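Local coordinates for protein putative Transcriptional Regulator (Rhodococcus sp., PDB 2IA2) that probably regulates transcription as an IclR-family protein, binding DNA through a helix-turn-helix domain and sensing an effector through its C-terminal domain, at residues 171-183 against 199-211. Residues are numbered along the deposited sequence; the frame is centred on the assembly and turned at random.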
ATOM      1  N   ASP A 171       4.406  13.810 -34.735  1.00 54.53           N
ATOM      2  CA  ASP A 171       5.141  13.648 -36.001  1.00 56.09           C
ATOM      3  C   ASP A 171       5.305  12.134 -36.201  1.00 55.48           C
ATOM      4  O   ASP A 171       6.247  11.545 -35.675  1.00 55.72           O
ATOM      5  CB  ASP A 171       6.510  14.342 -35.824  1.00 56.32           C
ATOM      6  CG  ASP A 171       7.398  14.309 -37.075  1.00 59.40           C
ATOM      7  OD1 ASP A 171       6.918  13.895 -38.169  1.00 60.63           O
ATOM      8  OD2 ASP A 171       8.592  14.727 -36.935  1.00 58.37           O
ATOM      9  N   ILE A 172       4.378  11.505 -36.925  1.00 55.71           N
ATOM     10  CA  ILE A 172       4.435  10.066 -37.197  1.00 55.64           C
ATOM     11  C   ILE A 172       5.548   9.811 -38.196  1.00 56.72           C
ATOM     12  O   ILE A 172       5.494  10.349 -39.286  1.00 58.59           O
ATOM     13  CB  ILE A 172       3.104   9.557 -37.825  1.00 56.07           C
ATOM     14  CG1 ILE A 172       1.940   9.712 -36.845  1.00 55.51           C
ATOM     15  CG2 ILE A 172       3.230   8.095 -38.277  1.00 56.67           C
ATOM     16  CD1 ILE A 172       0.559   9.640 -37.469  1.00 55.30           C
ATOM     17  N   GLN A 173       6.549   9.018 -37.836  1.00 56.53           N
ATOM     18  CA  GLN A 173       7.633   8.644 -38.779  1.00 57.65           C
ATOM     19  C   GLN A 173       7.423   7.250 -39.372  1.00 57.39           C
ATOM     20  O   GLN A 173       6.847   6.391 -38.722  1.00 56.77           O
ATOM     21  CB  GLN A 173       8.994   8.692 -38.095  1.00 57.26           C
ATOM     22  CG  GLN A 173       9.171   9.895 -37.227  1.00 60.35           C
ATOM     23  CD  GLN A 173      10.608  10.276 -37.054  1.00 64.47           C
ATOM     24  OE1 GLN A 173      11.403   9.545 -36.445  1.00 66.47           O
ATOM     25  NE2 GLN A 173      10.961  11.443 -37.574  1.00 66.78           N
ATOM     26  N   ARG A 174       7.879   7.024 -40.604  1.00 58.65           N
ATOM     27  CA  ARG A 174       7.780   5.693 -41.220  1.00 58.14           C
ATOM     28  C   ARG A 174       8.954   4.877 -40.708  1.00 57.70           C
ATOM     29  O   ARG A 174      10.024   4.898 -41.300  1.00 58.75           O
ATOM     30  CB  ARG A 174       7.812   5.781 -42.746  1.00 59.53           C
ATOM     31  N   LEU A 175       8.775   4.185 -39.589  1.00 55.62           N
ATOM     32  CA  LEU A 175       9.848   3.383 -38.996  1.00 54.31           C
ATOM     33  C   LEU A 175      10.152   2.069 -39.746  1.00 54.43           C
ATOM     34  O   LEU A 175      11.312   1.651 -39.827  1.00 54.51           O
ATOM     35  CB  LEU A 175       9.549   3.103 -37.503  1.00 52.80           C
ATOM     36  CG  LEU A 175       9.263   4.314 -36.593  1.00 51.79           C
ATOM     37  CD1 LEU A 175       8.848   3.889 -35.173  1.00 48.18           C
ATOM     38  CD2 LEU A 175      10.473   5.253 -36.542  1.00 50.43           C
ATOM     39  N   THR A 176       9.105   1.401 -40.231  1.00 54.36           N
ATOM     40  CA  THR A 176       9.218   0.163 -41.027  1.00 54.62           C
ATOM     41  C   THR A 176       8.256   0.354 -42.191  1.00 55.96           C
ATOM     42  O   THR A 176       7.535   1.364 -42.212  1.00 55.84           O
ATOM     43  CB  THR A 176       8.807  -1.119 -40.219  1.00 54.18           C
ATOM     44  OG1 THR A 176       7.381  -1.172 -40.038  1.00 51.77           O
ATOM     45  CG2 THR A 176       9.475  -1.153 -38.878  1.00 52.63           C
ATOM     46  N   GLU A 177       8.195  -0.599 -43.127  1.00 56.97           N
ATOM     47  CA  GLU A 177       7.166  -0.545 -44.186  1.00 58.90           C
ATOM     48  C   GLU A 177       5.742  -0.729 -43.665  1.00 58.41           C
ATOM     49  O   GLU A 177       4.771  -0.441 -44.372  1.00 59.38           O
ATOM     50  CB  GLU A 177       7.459  -1.537 -45.344  1.00 60.02           C
ATOM     51  CG  GLU A 177       8.631  -1.136 -46.260  1.00 61.57           C
ATOM     52  N   ARG A 178       5.600  -1.192 -42.423  1.00 57.91           N
ATOM     53  CA  ARG A 178       4.248  -1.404 -41.855  1.00 57.47           C
ATOM     54  C   ARG A 178       3.773  -0.403 -40.834  1.00 55.61           C
ATOM     55  O   ARG A 178       2.678  -0.546 -40.319  1.00 55.37           O
ATOM     56  CB  ARG A 178       4.116  -2.798 -41.286  1.00 57.69           C
ATOM     57  CG  ARG A 178       4.452  -3.824 -42.312  1.00 62.50           C
ATOM     58  CD  ARG A 178       4.736  -5.100 -41.634  1.00 68.98           C
ATOM     59  NE  ARG A 178       3.497  -5.692 -41.154  1.00 71.88           N
ATOM     60  CZ  ARG A 178       2.863  -6.661 -41.788  1.00 72.87           C
ATOM     61  NH1 ARG A 178       3.358  -7.135 -42.917  1.00 74.19           N
ATOM     62  NH2 ARG A 178       1.750  -7.152 -41.284  1.00 74.03           N
ATOM     63  N   THR A 179       4.585   0.599 -40.534  1.00 54.57           N
ATOM     64  CA  THR A 179       4.192   1.612 -39.576  1.00 53.19           C
ATOM     65  C   THR A 179       2.975   2.369 -40.109  1.00 54.49           C
ATOM     66  O   THR A 179       2.978   2.839 -41.244  1.00 54.46           O
ATOM     67  CB  THR A 179       5.333   2.617 -39.278  1.00 52.47           C
ATOM     68  OG1 THR A 179       6.524   1.912 -38.953  1.00 48.11           O
ATOM     69  CG2 THR A 179       4.940   3.528 -38.110  1.00 50.95           C
ATOM     70  N   ILE A 180       1.933   2.456 -39.279  1.00 55.09           N
ATOM     71  CA  ILE A 180       0.775   3.303 -39.561  1.00 56.47           C
ATOM     72  C   ILE A 180       1.269   4.716 -39.826  1.00 58.08           C
ATOM     73  O   ILE A 180       2.152   5.249 -39.118  1.00 57.86           O
ATOM     74  CB  ILE A 180      -0.216   3.311 -38.404  1.00 55.58           C
ATOM     75  CG1 ILE A 180      -1.052   2.034 -38.430  1.00 55.87           C
ATOM     76  CG2 ILE A 180      -1.093   4.555 -38.439  1.00 56.40           C
ATOM     77  CD1 ILE A 180      -2.051   1.923 -37.253  1.00 54.38           C
ATOM     78  N   THR A 181       0.709   5.325 -40.859  1.00 59.92           N
ATOM     79  CA  THR A 181       1.237   6.590 -41.295  1.00 61.49           C
ATOM     80  C   THR A 181       0.277   7.786 -41.218  1.00 62.14           C
ATOM     81  O   THR A 181       0.707   8.928 -41.364  1.00 62.99           O
ATOM     82  CB  THR A 181       1.868   6.442 -42.684  1.00 62.91           C
ATOM     83  OG1 THR A 181       3.048   7.267 -42.747  1.00 63.77           O
ATOM     84  CG2 THR A 181       0.828   6.720 -43.825  1.00 64.04           C
ATOM     85  N   ALA A 182      -1.005   7.537 -40.980  1.00 62.10           N
ATOM     86  CA  ALA A 182      -1.966   8.622 -40.959  1.00 62.46           C
ATOM     87  C   ALA A 182      -2.548   8.835 -39.555  1.00 61.62           C
ATOM     88  O   ALA A 182      -2.871   7.876 -38.856  1.00 59.96           O
ATOM     89  CB  ALA A 182      -3.033   8.368 -41.982  1.00 63.39           C
ATOM     90  N   ARG A 183      -2.650  10.096 -39.146  1.00 62.18           N
ATOM     91  CA  ARG A 183      -3.158  10.456 -37.812  1.00 62.47           C
ATOM     92  C   ARG A 183      -4.538   9.868 -37.546  1.00 62.11           C
ATOM     93  O   ARG A 183      -4.846   9.469 -36.424  1.00 61.10           O
ATOM     94  CB  ARG A 183      -3.229  11.972 -37.631  1.00 63.27           C
ATOM     95  CG  ARG A 183      -1.880  12.662 -37.540  1.00 66.95           C
ATOM     96  CD  ARG A 183      -2.068  14.162 -37.303  1.00 72.50           C
ATOM     97  NE  ARG A 183      -0.835  14.830 -36.891  1.00 74.50           N
ATOM     98  CZ  ARG A 183      -0.156  15.677 -37.659  1.00 77.66           C
ATOM     99  NH1 ARG A 183      -0.589  15.956 -38.887  1.00 78.43           N
ATOM    100  NH2 ARG A 183       0.959  16.243 -37.201  1.00 78.47           N
ATOM    101  N   CYS A 199      -3.645  -4.707 -27.391  1.00 32.53           N
ATOM    102  CA  CYS A 199      -3.103  -4.161 -28.604  1.00 32.01           C
ATOM    103  C   CYS A 199      -2.100  -5.159 -29.094  1.00 32.24           C
ATOM    104  O   CYS A 199      -1.300  -5.659 -28.302  1.00 31.70           O
ATOM    105  CB  CYS A 199      -2.403  -2.816 -28.316  1.00 30.44           C
ATOM    106  SG  CYS A 199      -1.543  -2.163 -29.755  1.00 33.06           S
ATOM    107  N   VAL A 200      -2.181  -5.507 -30.356  1.00 31.83           N
ATOM    108  CA  VAL A 200      -1.145  -6.259 -31.008  1.00 32.58           C
ATOM    109  C   VAL A 200      -0.461  -5.389 -32.021  1.00 34.03           C
ATOM    110  O   VAL A 200      -1.094  -4.800 -32.864  1.00 34.40           O
ATOM    111  CB  VAL A 200      -1.649  -7.504 -31.676  1.00 33.65           C
ATOM    112  CG1 VAL A 200      -0.549  -8.247 -32.299  1.00 33.67           C
ATOM    113  CG2 VAL A 200      -2.372  -8.364 -30.722  1.00 33.08           C
ATOM    114  N   LEU A 201       0.844  -5.288 -31.892  1.00 33.16           N
ATOM    115  CA  LEU A 201       1.642  -4.504 -32.787  1.00 35.32           C
ATOM    116  C   LEU A 201       2.497  -5.400 -33.618  1.00 35.58           C
ATOM    117  O   LEU A 201       3.283  -6.118 -33.100  1.00 35.77           O
ATOM    118  CB  LEU A 201       2.491  -3.517 -32.026  1.00 35.12           C
ATOM    119  CG  LEU A 201       2.939  -2.359 -32.864  1.00 38.30           C
ATOM    120  CD1 LEU A 201       2.756  -1.114 -32.138  1.00 39.35           C
ATOM    121  CD2 LEU A 201       4.340  -2.551 -33.300  1.00 39.71           C
ATOM    122  N   ASP A 202       2.285  -5.375 -34.917  1.00 37.13           N
ATOM    123  CA  ASP A 202       2.909  -6.314 -35.838  1.00 37.38           C
ATOM    124  C   ASP A 202       3.941  -5.598 -36.680  1.00 37.58           C
ATOM    125  O   ASP A 202       3.637  -5.044 -37.701  1.00 38.72           O
ATOM    126  CB  ASP A 202       1.879  -6.965 -36.737  1.00 38.73           C
ATOM    127  CG  ASP A 202       2.483  -7.997 -37.671  1.00 41.49           C
ATOM    128  OD1 ASP A 202       3.605  -8.408 -37.472  1.00 40.00           O
ATOM    129  OD2 ASP A 202       1.813  -8.399 -38.606  1.00 44.89           O
ATOM    130  N   GLN A 203       5.152  -5.570 -36.179  1.00 37.06           N
ATOM    131  CA  GLN A 203       6.330  -5.051 -36.911  1.00 38.34           C
ATOM    132  C   GLN A 203       6.259  -3.593 -37.394  1.00 38.96           C
ATOM    133  O   GLN A 203       6.757  -3.278 -38.466  1.00 40.75           O
ATOM    134  CB  GLN A 203       6.722  -5.986 -38.074  1.00 38.78           C
ATOM    135  CG  GLN A 203       6.508  -7.453 -37.769  1.00 37.89           C
ATOM    136  CD  GLN A 203       6.939  -8.359 -38.877  1.00 41.49           C
ATOM    137  OE1 GLN A 203       8.059  -8.254 -39.353  1.00 46.29           O
ATOM    138  NE2 GLN A 203       6.074  -9.293 -39.263  1.00 38.71           N
ATOM    139  N   GLU A 204       5.668  -2.711 -36.588  1.00 39.11           N
ATOM    140  CA  GLU A 204       5.633  -1.285 -36.916  1.00 39.04           C
ATOM    141  C   GLU A 204       6.811  -0.536 -36.288  1.00 38.88           C
ATOM    142  O   GLU A 204       7.110   0.611 -36.673  1.00 39.34           O
ATOM    143  CB  GLU A 204       4.329  -0.661 -36.449  1.00 39.44           C
ATOM    144  CG  GLU A 204       3.100  -1.197 -37.188  1.00 39.10           C
ATOM    145  CD  GLU A 204       1.844  -0.414 -36.864  1.00 41.03           C
ATOM    146  OE1 GLU A 204       1.903   0.828 -36.881  1.00 42.10           O
ATOM    147  OE2 GLU A 204       0.795  -1.023 -36.614  1.00 40.90           O
ATOM    148  N   LEU A 205       7.470  -1.190 -35.335  1.00 36.59           N
ATOM    149  CA  LEU A 205       8.602  -0.587 -34.632  1.00 36.37           C
ATOM    150  C   LEU A 205       9.881  -1.088 -35.301  1.00 36.51           C
ATOM    151  O   LEU A 205      10.722  -0.304 -35.750  1.00 36.62           O
ATOM    152  CB  LEU A 205       8.579  -0.932 -33.129  1.00 34.40           C
ATOM    153  CG  LEU A 205       9.674  -0.322 -32.230  1.00 35.70           C
ATOM    154  CD1 LEU A 205       9.736   1.205 -32.296  1.00 34.56           C
ATOM    155  CD2 LEU A 205       9.481  -0.805 -30.783  1.00 33.55           C
ATOM    156  N   GLU A 206       9.991  -2.402 -35.406  1.00 36.01           N
ATOM    157  CA  GLU A 206      11.152  -3.005 -36.033  1.00 36.85           C
ATOM    158  C   GLU A 206      10.680  -4.233 -36.810  1.00 36.20           C
ATOM    159  O   GLU A 206       9.772  -4.953 -36.371  1.00 35.46           O
ATOM    160  CB  GLU A 206      12.170  -3.340 -34.924  1.00 37.13           C
ATOM    161  CG  GLU A 206      13.549  -3.660 -35.396  1.00 40.97           C
ATOM    162  CD  GLU A 206      14.560  -3.563 -34.291  1.00 44.88           C
ATOM    163  OE1 GLU A 206      15.017  -2.447 -33.977  1.00 47.96           O
ATOM    164  OE2 GLU A 206      14.903  -4.606 -33.720  1.00 48.21           O
ATOM    165  N   ALA A 207      11.255  -4.466 -37.988  1.00 36.92           N
ATOM    166  CA  ALA A 207      10.842  -5.609 -38.816  1.00 36.55           C
ATOM    167  C   ALA A 207      11.171  -6.907 -38.066  1.00 35.45           C
ATOM    168  O   ALA A 207      12.187  -6.995 -37.435  1.00 32.72           O
ATOM    169  CB  ALA A 207      11.558  -5.588 -40.192  1.00 38.60           C
ATOM    170  N   GLY A 208      10.306  -7.914 -38.159  1.00 35.54           N
ATOM    171  CA  GLY A 208      10.574  -9.173 -37.455  1.00 35.22           C
ATOM    172  C   GLY A 208      10.215  -9.160 -35.967  1.00 33.67           C
ATOM    173  O   GLY A 208      10.469 -10.137 -35.270  1.00 33.54           O
ATOM    174  N   LEU A 209       9.665  -8.059 -35.465  1.00 33.68           N
ATOM    175  CA  LEU A 209       9.342  -7.981 -34.013  1.00 32.64           C
ATOM    176  C   LEU A 209       7.876  -7.781 -33.801  1.00 32.60           C
ATOM    177  O   LEU A 209       7.286  -6.913 -34.422  1.00 34.80           O
ATOM    178  CB  LEU A 209      10.119  -6.832 -33.321  1.00 32.22           C
ATOM    179  CG  LEU A 209       9.793  -6.403 -31.867  1.00 31.28           C
ATOM    180  CD1 LEU A 209      10.188  -7.484 -30.876  1.00 30.81           C
ATOM    181  CD2 LEU A 209      10.584  -5.218 -31.558  1.00 30.33           C
ATOM    182  N   ARG A 210       7.284  -8.547 -32.894  1.00 32.00           N
ATOM    183  CA  ARG A 210       5.892  -8.349 -32.514  1.00 30.57           C
ATOM    184  C   ARG A 210       5.722  -8.118 -31.008  1.00 29.81           C
ATOM    185  O   ARG A 210       6.494  -8.625 -30.226  1.00 29.03           O
ATOM    186  CB  ARG A 210       5.070  -9.550 -32.921  1.00 31.04           C
ATOM    187  CG  ARG A 210       4.778  -9.581 -34.399  1.00 32.97           C
ATOM    188  CD  ARG A 210       3.894 -10.720 -34.737  1.00 32.43           C
ATOM    189  NE  ARG A 210       3.761 -10.818 -36.170  1.00 34.33           N
ATOM    190  CZ  ARG A 210       3.667 -11.970 -36.825  1.00 39.04           C
ATOM    191  NH1 ARG A 210       3.711 -13.134 -36.161  1.00 36.94           N
ATOM    192  NH2 ARG A 210       3.522 -11.945 -38.151  1.00 39.82           N
ATOM    193  N   SER A 211       4.695  -7.370 -30.622  1.00 28.78           N
ATOM    194  CA  SER A 211       4.431  -7.079 -29.191  1.00 29.61           C
ATOM    195  C   SER A 211       2.966  -7.122 -28.992  1.00 29.15           C
ATOM    196  O   SER A 211       2.237  -6.753 -29.907  1.00 29.59           O
ATOM    197  CB  SER A 211       4.891  -5.674 -28.850  1.00 26.46           C
ATOM    198  OG  SER A 211       6.312  -5.625 -28.963  1.00 36.86           O
TER
HETATM  199  O   HOH W   1       1.301  -4.612 -39.243  1.00 56.24           O
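Thr176, Thr179 and Ile180 meet the carbonyl oxygen of Gln203 and both the carbonyl and the carboxylate of Glu204 in a polar loop-to-loop contact at the surface, where the loop between helices 160-169 and 183-196 packs on the connection joining edge strand 199-202 to strand 209-217. Two threonine hydroxyls grip successive carbonyls: Thr176 OG1 donates to Gln203 O at 2.7 Å, in the carbonyl plane and on a lone pair, while Thr179 OG1 reaches Glu204 O with a modest tilt from that plane. Each hydroxyl also accepts a backbone N-H of its own loop. Thr176 OG1, set between its backbone N and carbonyl carbon (chi1 73°), takes the one from Arg178 in an ST turn, and Thr179 OG1 takes that of Thr176. The Glu204 side chain, extended beyond CG, passes Arg178 O at CG, and OE1 receives Ile180 N at 2.9 Å from above the carboxylate plane in a nearly straight bond (176°). The same oxygen pairs with Arg152 of helix 149-156. With an alanine at Glu204, the Ile180 N-H and the Arg152 guanidinium are likely to lose the carboxylate oxygen that they share. Toward strand 199-202, Arg178 NH2 forms a salt bridge with Asp202 OD2 (3.0 Å), the guanidinium and carboxylate planes 53° apart; Asp202 OD1 holds Arg210, and a water links Arg178 NE to Asp202 O. Leu175 and Leu205 add a small apolar touch, side by side, CD1 to CD1 4.0 Å. A type I beta turn, Thr176 to Thr179, thus docks on a beta hairpin at the sheet edge of the GAF-like IclR C-terminal domain.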